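PDB 4WOZ: N-acetylneuraminate lyase from Peptoclostridium difficile, which belongs to the dihydrodipicolinate synthetase family of enzymes built on a TIM barrel. Local coordinates for residues E84-A89 with G110-S115. Numbering follows the deposited sequence.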
loop_
_atom_site.group_PDB
_atom_site.type_symbol
_atom_site.label_atom_id
_atom_site.label_comp_id
_atom_site.label_asym_id
_atom_site.label_seq_id
_atom_site.Cartn_x
_atom_site.Cartn_y
_atom_site.Cartn_z
ATOM N N GLU A 84 21.761 30.641 22.340
ATOM C CA GLU A 84 22.897 29.742 22.181
ATOM C C GLU A 84 22.862 28.964 20.862
ATOM O O GLU A 84 23.870 28.890 20.159
ATOM C CB GLU A 84 22.972 28.791 23.378
ATOM C CG GLU A 84 24.203 27.904 23.394
ATOM C CD GLU A 84 24.572 27.458 24.796
ATOM O OE1 GLU A 84 23.679 27.474 25.675
ATOM O OE2 GLU A 84 25.748 27.085 25.015
ATOM N N ILE A 85 21.713 28.383 20.525
ATOM C CA ILE A 85 21.586 27.651 19.267
ATOM C C ILE A 85 20.314 28.066 18.536
ATOM O O ILE A 85 19.495 28.802 19.076
ATOM C CB ILE A 85 21.556 26.120 19.476
ATOM C CG1 ILE A 85 20.308 25.723 20.263
ATOM C CG2 ILE A 85 22.830 25.664 20.178
ATOM C CD1 ILE A 85 20.130 24.228 20.397
ATOM N N LYS A 86 20.165 27.585 17.305
ATOM C CA LYS A 86 19.012 27.896 16.468
ATOM C C LYS A 86 17.760 27.130 16.885
ATOM O O LYS A 86 17.840 26.041 17.460
ATOM C CB LYS A 86 19.332 27.583 15.005
ATOM C CG LYS A 86 20.535 28.333 14.480
ATOM C CD LYS A 86 20.991 27.772 13.149
ATOM C CE LYS A 86 22.405 28.229 12.825
ATOM N NZ LYS A 86 22.919 27.571 11.589
ATOM N N LEU A 87 16.607 27.707 16.571
ATOM C CA LEU A 87 15.332 27.103 16.915
ATOM C C LEU A 87 14.341 27.102 15.766
ATOM O O LEU A 87 14.101 28.136 15.122
ATOM C CB LEU A 87 14.700 27.838 18.097
ATOM C CG LEU A 87 15.372 27.723 19.464
ATOM C CD1 LEU A 87 14.654 28.632 20.448
ATOM C CD2 LEU A 87 15.337 26.279 19.932
ATOM N N ILE A 88 13.768 25.930 15.515
ATOM C CA ILE A 88 12.756 25.769 14.483
ATOM C C ILE A 88 11.515 25.260 15.206
ATOM O O ILE A 88 11.588 24.320 16.002
ATOM C CB ILE A 88 13.165 24.733 13.422
ATOM C CG1 ILE A 88 14.386 25.231 12.642
ATOM C CG2 ILE A 88 11.996 24.482 12.472
ATOM C CD1 ILE A 88 14.867 24.250 11.586
ATOM N N ALA A 89 10.376 25.882 14.936
ATOM C CA ALA A 89 9.147 25.469 15.590
ATOM C C ALA A 89 8.186 24.769 14.636
ATOM O O ALA A 89 7.786 25.338 13.622
ATOM C CB ALA A 89 8.465 26.682 16.223
ATOM N N GLY A 110 10.579 34.575 19.142
ATOM C CA GLY A 110 11.857 34.699 18.474
ATOM C C GLY A 110 12.414 33.440 17.835
ATOM O O GLY A 110 13.630 33.332 17.666
ATOM N N TYR A 111 11.557 32.478 17.491
ATOM C CA TYR A 111 12.041 31.267 16.831
ATOM C C TYR A 111 12.595 31.682 15.473
ATOM O O TYR A 111 12.004 32.506 14.782
ATOM C CB TYR A 111 10.914 30.235 16.658
ATOM C CG TYR A 111 10.750 29.330 17.862
ATOM C CD1 TYR A 111 10.233 29.822 19.056
ATOM C CD2 TYR A 111 11.186 28.003 17.831
ATOM C CE1 TYR A 111 10.160 29.022 20.200
ATOM C CE2 TYR A 111 11.116 27.191 18.976
ATOM C CZ TYR A 111 10.606 27.715 20.154
ATOM O OH TYR A 111 10.576 26.961 21.306
ATOM N N ASP A 112 13.736 31.108 15.108
ATOM C CA ASP A 112 14.417 31.414 13.853
ATOM C C ASP A 112 13.624 31.029 12.611
ATOM O O ASP A 112 13.758 31.659 11.555
ATOM C CB ASP A 112 15.779 30.716 13.834
ATOM C CG ASP A 112 16.665 31.152 14.985
ATOM O OD1 ASP A 112 17.173 32.297 14.953
ATOM O OD2 ASP A 112 16.845 30.358 15.930
ATOM N N ALA A 113 12.812 29.988 12.737
ATOM C CA ALA A 113 11.989 29.524 11.634
ATOM C C ALA A 113 10.872 28.632 12.148
ATOM O O ALA A 113 10.898 28.171 13.294
ATOM C CB ALA A 113 12.839 28.762 10.630
ATOM N N ILE A 114 9.873 28.407 11.305
ATOM C CA ILE A 114 8.778 27.538 11.689
ATOM C C ILE A 114 8.688 26.419 10.666
ATOM O O ILE A 114 9.247 26.517 9.569
ATOM C CB ILE A 114 7.423 28.291 11.755
ATOM C CG1 ILE A 114 6.992 28.742 10.359
ATOM C CG2 ILE A 114 7.551 29.482 12.690
ATOM C CD1 ILE A 114 5.592 29.337 10.315
ATOM N N SER A 115 7.989 25.356 11.037
ATOM C CA SER A 115 7.823 24.205 10.168
ATOM C C SER A 115 6.375 23.760 10.276
ATOM O O SER A 115 5.712 24.039 11.276
ATOM C CB SER A 115 8.755 23.075 10.623
ATOM O OG SER A 115 8.700 21.978 9.729
#
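L87 and A89 press on the ring of Y111, and this is where the two segments pack tightly. The CB of A89 comes within 3.4 Å of Y111 CD2, while L87 CB is 3.5 Å from the same CD2. L87 then sends CD1 over one face of the ring in a CH-pi contact, 4.2 Å from the centroid and a little toward the rim. In Y111 a chi1 of -87°, with CG beside the backbone N, works together with a chi2 of 71° to set the ring so that one face meets L87 CD1. Helix 67-81 packs behind: F74 meets the tyrosine ring edge-to-face, and its carbonyl O takes a hydrogen bond from Y111 OH.

Strands 86-90 and 113-117, joined by helix 96-109, form one beta-alpha-beta unit of the eight-stranded TIM barrel, in which they are the third and fourth staves. The ladder of hydrogen bonds climbs in the alternating parallel manner: A113 N, A89 N and S115 N donate in turn to L87 O, A113 O and A89 O. The rung from A113 N to L87 O is the longest, at 3.3 Å. The one from S115 N to A89 O is the shortest, at 2.6 Å. On the face of the sheet opposite A89 and I114, I88 and A113 meet more lightly, CG1 to CB at 4.3 Å, and I88 CG2 lies against S115 CB.

Toward the start of the strands the fit slackens, and K86 and D112 are partly exposed. Here a side chain replaces the next backbone rung: D112 OD2 accepts L87 N at 2.7 Å through its anti lone pair, with an N-H...O angle of 155°. OD1 is taken by T13, so both carboxylate oxygens are engaged. K86 gives D112 little more than its CA and CB; its extended chain runs away to the carbonyls of D14 and K16.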